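Long-range contacts in putative branched-chain-amino-acid aminotransferase (PDB 3CSW), which probably catalyses the pyridoxal-phosphate-dependent transfer of an amino group between leucine, isoleucine or valine and 2-oxoglutarate: residues 64-69 with 142-147; 82-87 with 111-116; 230-235 with 253-258. One frame throughout, in Å; residues are numbered along the deposited sequence.

Contact 1 (64-69 with 142-147); sequences KRSADF and PALKIT. With PLP (pyridoxal-5'-phosphate), chain E.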
loop_
_atom_site.group_PDB
_atom_site.type_symbol
_atom_site.label_atom_id
_atom_site.label_comp_id
_atom_site.label_asym_id
_atom_site.label_seq_id
_atom_site.Cartn_x
_atom_site.Cartn_y
_atom_site.Cartn_z
ATOM N N LYS A 64 2.073 8.270 -29.223
ATOM C CA LYS A 64 2.940 7.128 -29.529
ATOM C C LYS A 64 3.333 6.345 -28.258
ATOM O O LYS A 64 3.302 5.114 -28.223
ATOM C CB LYS A 64 4.187 7.598 -30.279
ATOM C CG LYS A 64 5.064 6.449 -30.733
ATOM C CD LYS A 64 6.227 6.881 -31.657
ATOM C CE LYS A 64 6.875 5.638 -32.317
ATOM N NZ LYS A 64 6.859 4.409 -31.417
ATOM N N ARG A 65 3.680 7.074 -27.212
ATOM C CA ARG A 65 4.037 6.475 -25.941
ATOM C C ARG A 65 2.877 5.690 -25.315
ATOM O O ARG A 65 3.098 4.600 -24.791
ATOM C CB ARG A 65 4.549 7.549 -24.969
ATOM C CG ARG A 65 4.980 6.999 -23.633
ATOM C CD ARG A 65 5.375 8.105 -22.693
ATOM N NE ARG A 65 4.206 8.877 -22.286
ATOM C CZ ARG A 65 4.250 10.003 -21.588
ATOM N NH1 ARG A 65 5.413 10.505 -21.196
ATOM N NH2 ARG A 65 3.120 10.628 -21.289
ATOM N N SER A 66 1.657 6.236 -25.353
ATOM C CA SER A 66 0.472 5.513 -24.889
ATOM C C SER A 66 0.248 4.265 -25.747
ATOM O O SER A 66 -0.127 3.208 -25.223
ATOM C CB SER A 66 -0.784 6.386 -24.911
ATOM O OG SER A 66 -0.829 7.304 -23.820
ATOM N N ALA A 67 0.480 4.391 -27.055
ATOM C CA ALA A 67 0.318 3.283 -27.986
ATOM C C ALA A 67 1.339 2.180 -27.716
ATOM O O ALA A 67 1.032 1.003 -27.903
ATOM C CB ALA A 67 0.420 3.769 -29.439
ATOM N N ASP A 68 2.536 2.558 -27.269
ATOM C CA ASP A 68 3.608 1.587 -26.989
ATOM C C ASP A 68 3.342 0.705 -25.780
ATOM O O ASP A 68 3.790 -0.441 -25.758
ATOM C CB ASP A 68 4.961 2.283 -26.845
ATOM C CG ASP A 68 5.500 2.791 -28.181
ATOM O OD1 ASP A 68 5.070 2.283 -29.245
ATOM O OD2 ASP A 68 6.350 3.710 -28.162
ATOM N N PHE A 69 2.600 1.200 -24.786
ATOM C CA PHE A 69 2.156 0.315 -23.701
ATOM C C PHE A 69 1.331 -0.890 -24.266
ATOM O O PHE A 69 0.871 -1.723 -23.480
ATOM C CB PHE A 69 1.360 1.059 -22.607
ATOM C CG PHE A 69 2.170 2.103 -21.832
ATOM C CD1 PHE A 69 3.325 1.747 -21.127
ATOM C CD2 PHE A 69 1.755 3.443 -21.780
ATOM C CE1 PHE A 69 4.072 2.731 -20.394
ATOM C CE2 PHE A 69 2.489 4.428 -21.065
ATOM C CZ PHE A 69 3.643 4.073 -20.370
ATOM N N PRO A 142 0.589 5.399 -14.964
ATOM C CA PRO A 142 -0.125 6.661 -14.887
ATOM C C PRO A 142 -0.162 7.448 -16.201
ATOM O O PRO A 142 -1.133 8.162 -16.449
ATOM C CB PRO A 142 0.667 7.441 -13.846
ATOM C CG PRO A 142 1.352 6.421 -13.047
ATOM C CD PRO A 142 1.645 5.296 -13.945
ATOM N N ALA A 143 0.879 7.317 -17.028
ATOM C CA ALA A 143 0.954 8.022 -18.309
ATOM C C ALA A 143 0.168 7.353 -19.442
ATOM O O ALA A 143 0.155 7.877 -20.548
ATOM C CB ALA A 143 2.435 8.223 -18.737
ATOM N N LEU A 144 -0.467 6.206 -19.204
ATOM C CA LEU A 144 -1.352 5.612 -20.234
ATOM C C LEU A 144 -2.686 6.398 -20.327
ATOM O O LEU A 144 -3.552 6.268 -19.457
ATOM C CB LEU A 144 -1.604 4.113 -19.969
ATOM C CG LEU A 144 -2.640 3.381 -20.847
ATOM C CD1 LEU A 144 -2.293 3.471 -22.355
ATOM C CD2 LEU A 144 -2.806 1.937 -20.406
ATOM N N LYS A 145 -2.843 7.204 -21.377
ATOM C CA LYS A 145 -4.082 7.950 -21.611
ATOM C C LYS A 145 -4.986 7.083 -22.453
ATOM O O LYS A 145 -4.853 7.062 -23.690
ATOM C CB LYS A 145 -3.845 9.243 -22.369
ATOM C CG LYS A 145 -3.429 10.412 -21.565
ATOM C CD LYS A 145 -3.232 11.643 -22.466
ATOM C CE LYS A 145 -4.495 12.427 -22.659
ATOM N NZ LYS A 145 -4.583 13.532 -21.652
ATOM N N ILE A 146 -5.874 6.359 -21.766
ATOM C CA ILE A 146 -6.802 5.415 -22.365
ATOM C C ILE A 146 -8.232 5.778 -21.874
ATOM O O ILE A 146 -8.413 6.217 -20.735
ATOM C CB ILE A 146 -6.356 3.946 -22.137
ATOM C CG1 ILE A 146 -7.148 3.008 -23.064
ATOM C CG2 ILE A 146 -6.471 3.528 -20.642
ATOM C CD1 ILE A 146 -6.510 1.674 -23.302
ATOM N N THR A 147 -9.213 5.689 -22.769
ATOM C CA THR A 147 -10.565 6.216 -22.518
ATOM C C THR A 147 -11.332 5.510 -21.380
ATOM O O THR A 147 -12.211 6.107 -20.742
ATOM C CB THR A 147 -11.443 6.157 -23.799
ATOM O OG1 THR A 147 -11.402 4.823 -24.339
ATOM C CG2 THR A 147 -10.976 7.201 -24.852
HETATM N N1 PLP E . -4.245 14.885 -15.873
HETATM C C2 PLP E . -5.152 14.033 -16.494
HETATM C C2A PLP E . -5.638 12.849 -15.717
HETATM C C3 PLP E . -5.585 14.302 -17.811
HETATM O O3 PLP E . -6.544 13.522 -18.414
HETATM C C4 PLP E . -5.087 15.440 -18.490
HETATM C C4A PLP E . -5.580 15.787 -19.868
HETATM O O4A PLP E . -6.648 16.410 -20.010
HETATM C C5 PLP E . -4.177 16.290 -17.838
HETATM C C6 PLP E . -3.759 15.993 -16.539
HETATM C C5A PLP E . -3.790 17.630 -18.421
HETATM O O4P PLP E . -2.751 17.470 -19.377
HETATM P P PLP E . -2.508 18.527 -20.595
HETATM O O1P PLP E . -1.526 17.922 -21.618
HETATM O O2P PLP E . -1.932 19.799 -20.042
HETATM O O3P PLP E . -3.882 18.767 -21.207
HETATM O O HOH W 1 1.305 8.758 -22.809
#
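Arg65 and Ser66 in the last turn of helix 56-68, and Phe69 just beyond it, dock on the loop that carries Lys145 in this class-IV aminotransferase fold. The Ser66 hydroxyl points at the loop backbone: Lys145 N donates to Ser66 OG over 3.2 Å at a nearly straight 165°. Completing the polar join, water 1 donates to Ser66 OG and, over 2.7 Å, to Ala143 O, and accepts from Arg65 NE, lying at the guanidinium edge in the plane of the group. Over one guanidinium face sits the Ala143 methyl, its CB 3.6 Å from Arg65 NH2 and displaced toward the rim; a salt bridge to Asp201 holds the same NH2. Phe69 and Leu144 run past each other in opposite senses, Phe69 CD2 lying 3.9 Å from Leu144 CB, while Leu144 CD1 reaches back to Ser66 O at 3.6 Å. Leu144 also packs on Leu154 of the second subunit. The backbone of Lys145, expected by similarity to bind the cofactor covalently, also pairs with Tyr43 of strand 42-49. Bends at chi3 (88°) and chi4 turn the lysine chain away from Ser66 toward the cofactor, with Lys145 NZ 3.0 Å from C4A of the unattached pyridoxal phosphate.

Contact 2 (82-87 with 111-116); sequences TKVLKA and FVFSPL
Val84 CG1 sits almost exactly above the centre of the Phe111 ring, a CH-pi contact in a helix-on-sheet packing where helix 78-89 lies against the antiparallel sheet containing strand 109-115. The methyl carbon is 3.7 Å from the Phe111 ring centroid and 9° off the ring normal. Leu85 approaches the same ring differently: its CD2 meets the edge, near the ring plane, 3.8 Å from Phe111 CE2. Although the CB of Leu85 points away from the strand, CG stands beside the backbone N (chi1 -70°), CD1 continues anti to CA, and the other branch, CD2, turns to the Phe111 edge. The Phe113 ring meets mainly the helix backbone, lying obliquely to two carbonyls: Phe113 CZ is 3.5 Å from Val84 O, and Phe113 CE2 the same distance from Leu85 O. The short axes, 10.0 Å apart and inclined by 25°, run nearly along each other, consistent with Val84 and Leu85 both meeting Phe111 and Phe113. Beyond this first shell, Val100 and Leu76 touch Phe111, and Ile98 packs on both Leu85 and Phe113. Phe21 of strand 20-23 touches Val84 and Phe113, whose side chains come within 4.4 Å of each other, Val84 CG1 to Phe113 CZ.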
loop_
_atom_site.group_PDB
_atom_site.type_symbol
_atom_site.label_atom_id
_atom_site.label_comp_id
_atom_site.label_asym_id
_atom_site.label_seq_id
_atom_site.Cartn_x
_atom_site.Cartn_y
_atom_site.Cartn_z
ATOM N N THR A 82 -0.290 16.251 -38.620
ATOM C CA THR A 82 -0.362 17.705 -38.719
ATOM C C THR A 82 -1.252 18.129 -39.889
ATOM O O THR A 82 -1.959 19.137 -39.810
ATOM C CB THR A 82 1.033 18.371 -38.870
ATOM O OG1 THR A 82 1.623 18.041 -40.137
ATOM C CG2 THR A 82 1.947 17.928 -37.776
ATOM N N LYS A 83 -1.238 17.349 -40.968
ATOM C CA LYS A 83 -2.039 17.682 -42.143
ATOM C C LYS A 83 -3.533 17.625 -41.846
ATOM O O LYS A 83 -4.265 18.546 -42.211
ATOM C CB LYS A 83 -1.674 16.784 -43.335
ATOM C CG LYS A 83 -0.328 17.156 -43.980
ATOM C CD LYS A 83 0.022 16.279 -45.216
ATOM C CE LYS A 83 1.376 16.709 -45.848
ATOM N NZ LYS A 83 1.556 16.293 -47.275
ATOM N N VAL A 84 -3.983 16.553 -41.182
ATOM C CA VAL A 84 -5.396 16.430 -40.797
ATOM C C VAL A 84 -5.774 17.488 -39.747
ATOM O O VAL A 84 -6.857 18.075 -39.809
ATOM C CB VAL A 84 -5.744 15.011 -40.252
ATOM C CG1 VAL A 84 -7.218 14.939 -39.849
ATOM C CG2 VAL A 84 -5.420 13.919 -41.299
ATOM N N LEU A 85 -4.889 17.726 -38.783
ATOM C CA LEU A 85 -5.160 18.715 -37.730
ATOM C C LEU A 85 -5.412 20.088 -38.341
ATOM O O LEU A 85 -6.393 20.746 -37.988
ATOM C CB LEU A 85 -4.000 18.823 -36.732
ATOM C CG LEU A 85 -3.701 17.681 -35.763
ATOM C CD1 LEU A 85 -2.447 18.032 -34.918
ATOM C CD2 LEU A 85 -4.905 17.408 -34.883
ATOM N N LYS A 86 -4.522 20.515 -39.244
ATOM C CA LYS A 86 -4.618 21.843 -39.888
ATOM C C LYS A 86 -5.809 22.004 -40.849
ATOM O O LYS A 86 -6.472 23.053 -40.836
ATOM C CB LYS A 86 -3.302 22.207 -40.596
ATOM C CG LYS A 86 -2.110 22.214 -39.636
ATOM C CD LYS A 86 -0.978 23.083 -40.075
ATOM C CE LYS A 86 -0.219 22.514 -41.239
ATOM N NZ LYS A 86 0.935 23.416 -41.501
ATOM N N ALA A 87 -6.071 20.985 -41.673
ATOM C CA ALA A 87 -7.219 20.993 -42.591
ATOM C C ALA A 87 -8.529 21.080 -41.809
ATOM O O ALA A 87 -9.457 21.774 -42.233
ATOM C CB ALA A 87 -7.222 19.735 -43.488
ATOM N N PHE A 111 -10.329 11.704 -35.551
ATOM C CA PHE A 111 -10.172 13.076 -35.059
ATOM C C PHE A 111 -11.566 13.656 -34.892
ATOM O O PHE A 111 -12.427 13.420 -35.745
ATOM C CB PHE A 111 -9.418 13.946 -36.051
ATOM C CG PHE A 111 -7.994 13.514 -36.337
ATOM C CD1 PHE A 111 -7.729 12.421 -37.159
ATOM C CD2 PHE A 111 -6.920 14.270 -35.870
ATOM C CE1 PHE A 111 -6.411 12.061 -37.481
ATOM C CE2 PHE A 111 -5.602 13.916 -36.193
ATOM C CZ PHE A 111 -5.351 12.809 -36.991
ATOM N N VAL A 112 -11.795 14.393 -33.810
ATOM C CA VAL A 112 -13.076 15.061 -33.584
ATOM C C VAL A 112 -12.766 16.542 -33.369
ATOM O O VAL A 112 -11.993 16.890 -32.479
ATOM C CB VAL A 112 -13.856 14.485 -32.360
ATOM C CG1 VAL A 112 -15.249 15.094 -32.273
ATOM C CG2 VAL A 112 -13.959 12.973 -32.426
ATOM N N PHE A 113 -13.339 17.403 -34.211
ATOM C CA PHE A 113 -13.141 18.854 -34.109
ATOM C C PHE A 113 -14.428 19.534 -33.664
ATOM O O PHE A 113 -15.467 19.288 -34.252
ATOM C CB PHE A 113 -12.746 19.435 -35.460
ATOM C CG PHE A 113 -11.456 18.890 -36.023
ATOM C CD1 PHE A 113 -11.445 17.713 -36.753
ATOM C CD2 PHE A 113 -10.270 19.602 -35.892
ATOM C CE1 PHE A 113 -10.278 17.234 -37.306
ATOM C CE2 PHE A 113 -9.086 19.120 -36.442
ATOM C CZ PHE A 113 -9.090 17.933 -37.150
ATOM N N SER A 114 -14.360 20.371 -32.633
ATOM C CA SER A 114 -15.528 21.127 -32.171
ATOM C C SER A 114 -15.122 22.502 -31.663
ATOM O O SER A 114 -13.990 22.705 -31.253
ATOM C CB SER A 114 -16.292 20.369 -31.079
ATOM O OG SER A 114 -15.522 20.193 -29.911
ATOM N N PRO A 115 -16.040 23.466 -31.699
ATOM C CA PRO A 115 -15.634 24.809 -31.293
ATOM C C PRO A 115 -15.166 24.841 -29.856
ATOM O O PRO A 115 -15.787 24.207 -29.014
ATOM C CB PRO A 115 -16.922 25.626 -31.461
ATOM C CG PRO A 115 -17.715 24.869 -32.472
ATOM C CD PRO A 115 -17.447 23.430 -32.124
ATOM N N LEU A 116 -14.065 25.544 -29.593
ATOM C CA LEU A 116 -13.541 25.698 -28.242
ATOM C C LEU A 116 -14.272 26.874 -27.626
ATOM O O LEU A 116 -14.076 28.036 -28.027
ATOM C CB LEU A 116 -12.033 25.973 -28.256
ATOM C CG LEU A 116 -11.343 26.113 -26.892
ATOM C CD1 LEU A 116 -11.170 24.758 -26.253
ATOM C CD2 LEU A 116 -10.000 26.807 -27.022
#

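Contact 3 (230-235 with 253-258); sequences FEADEM and HSFFEE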
loop_
_atom_site.group_PDB
_atom_site.type_symbol
_atom_site.label_atom_id
_atom_site.label_comp_id
_atom_site.label_asym_id
_atom_site.label_seq_id
_atom_site.Cartn_x
_atom_site.Cartn_y
_atom_site.Cartn_z
ATOM N N PHE A 230 -4.289 22.691 1.790
ATOM C CA PHE A 230 -5.117 23.411 2.763
ATOM C C PHE A 230 -4.337 24.491 3.505
ATOM O O PHE A 230 -4.931 25.326 4.178
ATOM C CB PHE A 230 -5.813 22.442 3.718
ATOM C CG PHE A 230 -6.876 21.604 3.047
ATOM C CD1 PHE A 230 -6.544 20.442 2.367
ATOM C CD2 PHE A 230 -8.216 21.974 3.100
ATOM C CE1 PHE A 230 -7.525 19.662 1.721
ATOM C CE2 PHE A 230 -9.207 21.188 2.462
ATOM C CZ PHE A 230 -8.858 20.038 1.779
ATOM N N GLU A 231 -3.016 24.508 3.346
ATOM C CA GLU A 231 -2.193 25.554 3.934
ATOM C C GLU A 231 -1.546 26.450 2.905
ATOM O O GLU A 231 -0.758 27.320 3.266
ATOM C CB GLU A 231 -1.132 24.940 4.820
ATOM C CG GLU A 231 -1.746 24.096 5.928
ATOM C CD GLU A 231 -0.819 23.921 7.104
ATOM O OE1 GLU A 231 0.159 23.143 6.986
ATOM O OE2 GLU A 231 -1.083 24.555 8.146
ATOM N N ALA A 232 -1.888 26.253 1.631
ATOM C CA ALA A 232 -1.280 26.989 0.536
ATOM C C ALA A 232 -1.771 28.431 0.498
ATOM O O ALA A 232 -2.911 28.711 0.888
ATOM C CB ALA A 232 -1.609 26.281 -0.800
ATOM N N ASP A 233 -0.925 29.340 0.012
ATOM C CA ASP A 233 -1.342 30.718 -0.280
ATOM C C ASP A 233 -2.190 30.811 -1.563
ATOM O O ASP A 233 -3.118 31.624 -1.633
ATOM C CB ASP A 233 -0.129 31.657 -0.413
ATOM C CG ASP A 233 0.726 31.685 0.830
ATOM O OD1 ASP A 233 0.173 31.488 1.914
ATOM O OD2 ASP A 233 1.956 31.886 0.724
ATOM N N GLU A 234 -1.850 30.003 -2.572
ATOM C CA GLU A 234 -2.565 29.969 -3.835
ATOM C C GLU A 234 -2.631 28.543 -4.338
ATOM O O GLU A 234 -1.798 27.733 -3.998
ATOM C CB GLU A 234 -1.867 30.820 -4.935
ATOM C CG GLU A 234 -1.331 32.166 -4.492
ATOM C CD GLU A 234 -0.678 32.979 -5.611
ATOM O OE1 GLU A 234 -1.140 32.905 -6.761
ATOM O OE2 GLU A 234 0.276 33.733 -5.318
HETATM N N MSE A 235 -3.618 28.271 -5.188
HETATM C CA MSE A 235 -3.741 27.010 -5.900
HETATM C C MSE A 235 -4.323 27.262 -7.294
HETATM O O MSE A 235 -5.112 28.188 -7.487
HETATM C CB MSE A 235 -4.616 26.056 -5.086
HETATM C CG MSE A 235 -4.912 24.700 -5.732
HETATM SE SE MSE A 235 -6.003 23.569 -4.599
HETATM C CE MSE A 235 -6.080 22.096 -5.703
ATOM N N HIS A 253 -12.542 25.211 1.865
ATOM C CA HIS A 253 -11.425 26.095 2.122
ATOM C C HIS A 253 -11.241 27.107 1.000
ATOM O O HIS A 253 -10.793 26.758 -0.082
ATOM C CB HIS A 253 -10.144 25.252 2.286
ATOM C CG HIS A 253 -8.939 26.050 2.685
ATOM N ND1 HIS A 253 -8.589 26.263 4.001
ATOM C CD2 HIS A 253 -8.008 26.692 1.941
ATOM C CE1 HIS A 253 -7.494 27.005 4.046
ATOM N NE2 HIS A 253 -7.122 27.275 2.809
ATOM N N SER A 254 -11.542 28.371 1.281
ATOM C CA SER A 254 -11.323 29.460 0.334
ATOM C C SER A 254 -9.889 29.942 0.352
ATOM O O SER A 254 -9.312 30.144 1.422
ATOM C CB SER A 254 -12.223 30.666 0.664
ATOM O OG SER A 254 -13.571 30.410 0.280
ATOM N N PHE A 255 -9.336 30.141 -0.845
ATOM C CA PHE A 255 -8.045 30.802 -1.036
ATOM C C PHE A 255 -8.211 32.310 -1.268
ATOM O O PHE A 255 -7.372 33.094 -0.841
ATOM C CB PHE A 255 -7.294 30.193 -2.221
ATOM C CG PHE A 255 -6.938 28.770 -2.012
ATOM C CD1 PHE A 255 -5.916 28.429 -1.137
ATOM C CD2 PHE A 255 -7.662 27.763 -2.629
ATOM C CE1 PHE A 255 -5.614 27.098 -0.906
ATOM C CE2 PHE A 255 -7.350 26.438 -2.404
ATOM C CZ PHE A 255 -6.338 26.107 -1.541
ATOM N N PHE A 256 -9.271 32.691 -1.980
ATOM C CA PHE A 256 -9.574 34.090 -2.236
ATOM C C PHE A 256 -11.053 34.324 -2.488
ATOM O O PHE A 256 -11.816 33.392 -2.703
ATOM C CB PHE A 256 -8.731 34.656 -3.395
ATOM C CG PHE A 256 -9.014 34.035 -4.739
ATOM C CD1 PHE A 256 -10.064 34.493 -5.523
ATOM C CD2 PHE A 256 -8.182 33.039 -5.251
ATOM C CE1 PHE A 256 -10.304 33.950 -6.771
ATOM C CE2 PHE A 256 -8.413 32.495 -6.501
ATOM C CZ PHE A 256 -9.478 32.950 -7.265
ATOM N N GLU A 257 -11.437 35.600 -2.426
ATOM C CA GLU A 257 -12.830 36.032 -2.601
ATOM C C GLU A 257 -13.082 36.468 -4.035
ATOM O O GLU A 257 -13.979 35.939 -4.690
ATOM C CB GLU A 257 -13.165 37.174 -1.629
ATOM C CG GLU A 257 -12.890 36.844 -0.142
ATOM C CD GLU A 257 -13.631 35.579 0.339
ATOM O OE1 GLU A 257 -14.858 35.490 0.088
ATOM O OE2 GLU A 257 -12.993 34.681 0.962
ATOM N N GLU A 258 -12.261 37.394 -4.526
ATOM C CA GLU A 258 -12.444 37.981 -5.861
ATOM C C GLU A 258 -11.242 37.826 -6.793
ATOM O O GLU A 258 -11.389 37.421 -7.944
ATOM C CB GLU A 258 -12.717 39.490 -5.735
ATOM C CG GLU A 258 -13.862 39.896 -4.781
ATOM C CD GLU A 258 -15.239 39.814 -5.423
ATOM O OE1 GLU A 258 -15.454 38.947 -6.306
ATOM O OE2 GLU A 258 -16.107 40.621 -5.029
HETATM O O HOH W 2 -4.835 28.534 2.606
HETATM O O HOH W 3 -4.836 32.385 0.397
#
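Aromatic packing and two bridging waters join Phe230-Met235, which ends in the first residues of strand 234-239, to His253-Glu258, which begins with the outermost strand 253-254 of a neighbouring sheet. The Phe255 ring lies between Met235 on one face and His253 of its own segment on the other. Selenomethionine Met235 has its CB 4.1 Å from the Phe255 ring centroid and 22° off the normal, whereas SE, 3.9 Å from Phe255 CE2, approaches obliquely in a Met-aromatic contact. His253 contributes CD2 to the opposite face, and Ala232 O lies in plane at the edge, 3.6 Å from Phe255 CE1. Phe230 presents its edge to the face of His253 in an offset edge-to-face pair, with the planes of Phe230 and His253 at 69° and their centroids 5.9 Å apart. With CG anti to the backbone N (chi1 -174°), the imidazole extends over the Phe230 backbone, His253 CE1 lying 3.1 Å from Phe230 O. Water 2, in the imidazole plane, links His253 NE2 (2.6 Å) with Ala232 O, and water 3 donates to Asp233 O (2.8 Å) and Phe255 O. Farther out, Phe230 packs on Glu231 of the third subunit. On the strand side, Asp233 and Glu234 both face Val185, the signature of a classic beta bulge.

How the contacts relate
The three contacts are separate, with no atoms touching between them. Contact 2 is nested in the chain loop that contact 1 closes, and their helices, 56-68 and 78-89, follow each other in sequence; even so, their centres are 21 Å apart and their nearest atoms about 10 Å. Contact 3 comes later in the chain and lies on the opposite side of its centre from both, 34 Å from contact 1 and 37 Å from contact 2, centre to centre. Of the three, contact 1 alone holds a cofactor-pocket residue. The side chains of Leu85 in contact 2 and Met235 in contact 3 are each about 13 Å from the pyridoxal phosphate.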